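Local coordinates for uncharacterized protein (Bordetella bronchiseptica, PDB 4XG0) that probably acts as an ATP-dependent kinase of the DUF1537 family, phosphorylating an acid sugar in a catabolic pathway, at residues Pro140-Pro143 and Val144-Arg147; Thr148-Gly152 and Val153-Gly157. All blocks are in the same frame, centred on the assembly; numbering follows the deposited sequence.

Interaction 1 (Pro140-Pro143 and Val144-Arg147)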
loop_
_atom_site.group_PDB
_atom_site.type_symbol
_atom_site.label_atom_id
_atom_site.label_comp_id
_atom_site.label_asym_id
_atom_site.label_seq_id
_atom_site.Cartn_x
_atom_site.Cartn_y
_atom_site.Cartn_z
ATOM N N PRO A 140 -12.879 3.918 11.426
ATOM C CA PRO A 140 -11.832 4.541 12.247
ATOM C C PRO A 140 -10.997 3.528 13.054
ATOM O O PRO A 140 -10.270 3.895 13.992
ATOM C CB PRO A 140 -12.626 5.476 13.172
ATOM C CG PRO A 140 -13.940 5.661 12.499
ATOM C CD PRO A 140 -14.209 4.320 11.891
ATOM N N ALA A 141 -11.131 2.261 12.738
ATOM C CA ALA A 141 -10.361 1.223 13.457
ATOM C C ALA A 141 -8.876 1.493 13.486
ATOM O O ALA A 141 -8.291 1.989 12.507
ATOM C CB ALA A 141 -10.587 -0.132 12.836
ATOM N N PHE A 142 -8.245 1.081 14.590
ATOM C CA PHE A 142 -6.796 1.182 14.721
ATOM C C PHE A 142 -6.406 -0.021 15.544
ATOM O O PHE A 142 -6.244 0.058 16.756
ATOM C CB PHE A 142 -6.427 2.489 15.427
ATOM C CG PHE A 142 -5.016 2.954 15.171
ATOM C CD1 PHE A 142 -4.098 2.119 14.578
ATOM C CD2 PHE A 142 -4.639 4.225 15.530
ATOM C CE1 PHE A 142 -2.794 2.565 14.314
ATOM C CE2 PHE A 142 -3.328 4.671 15.263
ATOM C CZ PHE A 142 -2.436 3.845 14.671
ATOM N N PRO A 143 -6.325 -1.176 14.895
ATOM C CA PRO A 143 -6.247 -2.410 15.663
ATOM C C PRO A 143 -5.033 -2.513 16.583
ATOM O O PRO A 143 -5.146 -3.137 17.641
ATOM C CB PRO A 143 -6.239 -3.486 14.584
ATOM C CG PRO A 143 -6.968 -2.815 13.403
ATOM C CD PRO A 143 -6.588 -1.401 13.468
ATOM N N VAL A 144 -3.897 -1.938 16.209
ATOM C CA VAL A 144 -2.707 -2.134 17.020
ATOM C C VAL A 144 -2.813 -1.314 18.298
ATOM O O VAL A 144 -2.123 -1.598 19.268
ATOM C CB VAL A 144 -1.388 -1.848 16.200
ATOM C CG1 VAL A 144 -1.186 -0.368 15.996
ATOM C CG2 VAL A 144 -0.196 -2.467 16.874
ATOM N N THR A 145 -3.735 -0.341 18.328
ATOM C CA THR A 145 -4.049 0.340 19.586
ATOM C C THR A 145 -5.383 -0.036 20.222
ATOM O O THR A 145 -5.810 0.598 21.166
ATOM C CB THR A 145 -3.971 1.859 19.454
ATOM O OG1 THR A 145 -4.962 2.328 18.557
ATOM C CG2 THR A 145 -2.609 2.267 18.856
ATOM N N GLY A 146 -6.019 -1.078 19.714
ATOM C CA GLY A 146 -7.188 -1.641 20.368
ATOM C C GLY A 146 -8.514 -1.095 19.898
ATOM O O GLY A 146 -9.553 -1.411 20.481
ATOM N N ARG A 147 -8.525 -0.318 18.829
ATOM C CA ARG A 147 -9.811 0.170 18.336
ATOM C C ARG A 147 -10.251 -0.670 17.156
ATOM O O ARG A 147 -9.478 -0.923 16.239
ATOM C CB ARG A 147 -9.721 1.628 17.952
ATOM C CG ARG A 147 -9.603 2.587 19.119
ATOM C CD ARG A 147 -8.158 2.860 19.462
ATOM N NE ARG A 147 -8.055 3.950 20.421
ATOM C CZ ARG A 147 -7.803 3.805 21.724
ATOM N NH1 ARG A 147 -7.780 4.877 22.503
ATOM N NH2 ARG A 147 -7.563 2.609 22.258
#

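Interaction 2 (Thr148-Gly152 and Val153-Gly157)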
loop_
_atom_site.group_PDB
_atom_site.type_symbol
_atom_site.label_atom_id
_atom_site.label_comp_id
_atom_site.label_asym_id
_atom_site.label_seq_id
_atom_site.Cartn_x
_atom_site.Cartn_y
_atom_site.Cartn_z
ATOM N N THR A 148 -11.485 -1.131 17.196
ATOM C CA THR A 148 -12.027 -1.963 16.142
ATOM C C THR A 148 -13.434 -1.459 15.855
ATOM O O THR A 148 -13.988 -0.716 16.649
ATOM C CB THR A 148 -12.047 -3.436 16.528
ATOM O OG1 THR A 148 -12.827 -3.648 17.733
ATOM C CG2 THR A 148 -10.622 -3.931 16.758
ATOM N N VAL A 149 -13.966 -1.842 14.699
ATOM C CA VAL A 149 -15.337 -1.520 14.324
ATOM C C VAL A 149 -16.070 -2.846 14.158
ATOM O O VAL A 149 -15.701 -3.697 13.306
ATOM C CB VAL A 149 -15.408 -0.669 13.038
ATOM C CG1 VAL A 149 -16.852 -0.507 12.587
ATOM C CG2 VAL A 149 -14.752 0.712 13.272
ATOM N N ARG A 150 -17.080 -3.032 15.006
ATOM C CA ARG A 150 -17.824 -4.289 15.130
ATOM C C ARG A 150 -19.319 -4.070 14.928
ATOM O O ARG A 150 -19.964 -3.433 15.753
ATOM C CB ARG A 150 -17.606 -4.885 16.515
ATOM C CG ARG A 150 -16.141 -5.117 16.825
ATOM C CD ARG A 150 -15.974 -5.953 18.088
ATOM N NE ARG A 150 -14.614 -5.828 18.591
ATOM C CZ ARG A 150 -14.102 -6.536 19.597
ATOM N NH1 ARG A 150 -12.837 -6.329 19.950
ATOM N NH2 ARG A 150 -14.843 -7.426 20.257
ATOM N N GLN A 151 -19.856 -4.627 13.842
ATOM C CA GLN A 151 -21.231 -4.363 13.428
ATOM C C GLN A 151 -21.503 -2.842 13.494
ATOM O O GLN A 151 -22.586 -2.387 13.938
ATOM C CB GLN A 151 -22.222 -5.177 14.280
ATOM C CG GLN A 151 -21.966 -6.685 14.138
ATOM C CD GLN A 151 -23.113 -7.547 14.604
ATOM O OE1 GLN A 151 -23.468 -7.551 15.775
ATOM N NE2 GLN A 151 -23.685 -8.293 13.685
ATOM N N GLY A 152 -20.501 -2.095 13.043
ATOM C CA GLY A 152 -20.567 -0.648 12.924
ATOM C C GLY A 152 -20.252 0.117 14.192
ATOM O O GLY A 152 -20.233 1.358 14.162
ATOM N N VAL A 153 -19.989 -0.596 15.291
ATOM C CA VAL A 153 -19.733 0.021 16.586
ATOM C C VAL A 153 -18.248 0.201 16.838
ATOM O O VAL A 153 -17.486 -0.723 16.650
ATOM C CB VAL A 153 -20.300 -0.846 17.735
ATOM C CG1 VAL A 153 -19.990 -0.216 19.072
ATOM C CG2 VAL A 153 -21.804 -1.033 17.590
ATOM N N LEU A 154 -17.842 1.393 17.246
ATOM C CA LEU A 154 -16.427 1.617 17.565
ATOM C C LEU A 154 -16.159 1.009 18.943
ATOM O O LEU A 154 -16.711 1.451 19.955
ATOM C CB LEU A 154 -16.101 3.112 17.526
ATOM C CG LEU A 154 -14.616 3.521 17.377
ATOM C CD1 LEU A 154 -13.815 3.137 18.634
ATOM C CD2 LEU A 154 -13.997 2.882 16.121
ATOM N N TYR A 155 -15.356 -0.050 18.952
ATOM C CA TYR A 155 -14.951 -0.726 20.175
ATOM C C TYR A 155 -13.536 -0.298 20.577
ATOM O O TYR A 155 -12.639 -0.177 19.735
ATOM C CB TYR A 155 -14.960 -2.240 19.976
ATOM C CG TYR A 155 -16.251 -2.903 20.391
ATOM C CD1 TYR A 155 -17.413 -2.729 19.652
ATOM C CD2 TYR A 155 -16.312 -3.669 21.536
ATOM C CE1 TYR A 155 -18.612 -3.333 20.027
ATOM C CE2 TYR A 155 -17.484 -4.282 21.921
ATOM C CZ TYR A 155 -18.630 -4.101 21.169
ATOM O OH TYR A 155 -19.780 -4.694 21.569
ATOM N N VAL A 156 -13.358 -0.073 21.879
ATOM C CA VAL A 156 -12.031 0.126 22.470
ATOM C C VAL A 156 -11.787 -1.104 23.358
ATOM O O VAL A 156 -12.506 -1.296 24.337
ATOM C CB VAL A 156 -11.988 1.410 23.353
ATOM C CG1 VAL A 156 -10.628 1.575 23.997
ATOM C CG2 VAL A 156 -12.348 2.670 22.538
ATOM N N GLY A 157 -10.796 -1.939 23.031
ATOM C CA GLY A 157 -10.717 -3.261 23.633
ATOM C C GLY A 157 -12.048 -4.008 23.469
ATOM O O GLY A 157 -12.600 -4.037 22.368
HETATM O O HOH W 1 -11.429 -3.560 20.008
#

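Interaction 1 (Pro140-Pro143 and Val144-Arg147)
The carbonyl oxygen of F142 is gripped by two backbone N-H groups from the residues that follow it. T145 N reaches F142 O at 3.0 Å and R147 N reaches F142 O at 3.1 Å. The two donors come from opposite faces of the carbonyl plane. The return bond, F142 N to R147 O at 2.9 Å, completes a hydrogen-bonded antiparallel pair. G146 and R147 both face F142, which makes a G1 beta bulge. G146 N also bonds P143 O at 3.0 Å and braces the turn. G146 has a positive phi of 93°, where a side chain would press on the preceding carbonyl.

A chi1 of -158° swings the F142 ring away from its own N and under T145 CG2. T145 CG2 lies 4.2 Å from the centroid of the F142 ring, almost on its normal, a CH-pi contact. V144 CG1 packs 3.7 Å from F142 CE1, the two side chains pointing the same way. R147 NH2 makes a weak bond to T145 O. The R147 side chain lies about 4 Å from a bound citrate, probably from the crystallisation liquor. The backbone bonds thus fix the turn beside an arginine whose position is consistent with an anion-binding pocket.

Interaction 2 (Thr148-Gly152 and Val153-Gly157)
T148 and Y155 pair across a beta hairpin whose two-residue type I' turn runs from R150 to V153. The strands are antiparallel, and the short segments are inclined at 135°. Y155 N bonds T148 O at 2.8 Å, and T148 N answers to Y155 O. Near the turn, R150 N and V153 O form a second straight bond of 2.9 Å, at 168°. V153 N returns to R150 O. Q151 and G152 take the left-handed backbone angles that a type I' turn needs. D213 accepts both of their N-H groups.

One face carries V149 and L154. It is buried and apolar, with a single side-chain meeting across the pair. V149 CG2 meets L154 CD2 at 3.7 Å, and the side chains cross at about a right angle.

The other face carries T148, R150, V153 and Y155. T148 is buried, while the other three are partly exposed. The close-packed part is R150 on Y155. The R150 chain is extended from CG to NE and runs across the Y155 ring. R150 CD sits over one face, 3.9 Å from the Y155 ring centroid. The R150 guanidinium lies flat on the Y155 ring, with planes 9° apart and centres 4.7 Å apart, a cation-pi stack offset toward the rim. T148 OG1 accepts from R150 NE at 2.9 Å, in the guanidinium plane, and fixes the rotation of that group. A long, weak ion pair links R150 NH2 to D158.

The loose side lies at the ends, where Q151 and G157 are exposed to solvent. Near G157 a water bridges the strands. This water takes a weak bond from R150 NH1, accepts from T148 OG1 at 2.7 Å, and donates to G157 O at 2.7 Å.

How the interactions relate
Interaction 1 leads directly into interaction 2 along the chain, and their centres are about 9 Å apart. Interaction 1 is a surface turn after strand 135-139 of the parallel sheet. Interaction 2 is a partly buried hairpin in a separate three-stranded antiparallel sheet. They share strand 147-150: R147 closes interaction 1 and begins this first strand of the hairpin. The turn relies on backbone bonds around a bulge. The hairpin combines regular strand pairing with an apolar face and a polar, aromatic one. Both belong to the sugar-binding N-terminal domain. They also touch directly: G157 N probably bonds G146 O, and R147 NH2 packs on V156 CG1. The hairpin end therefore rests against the turn that starts it.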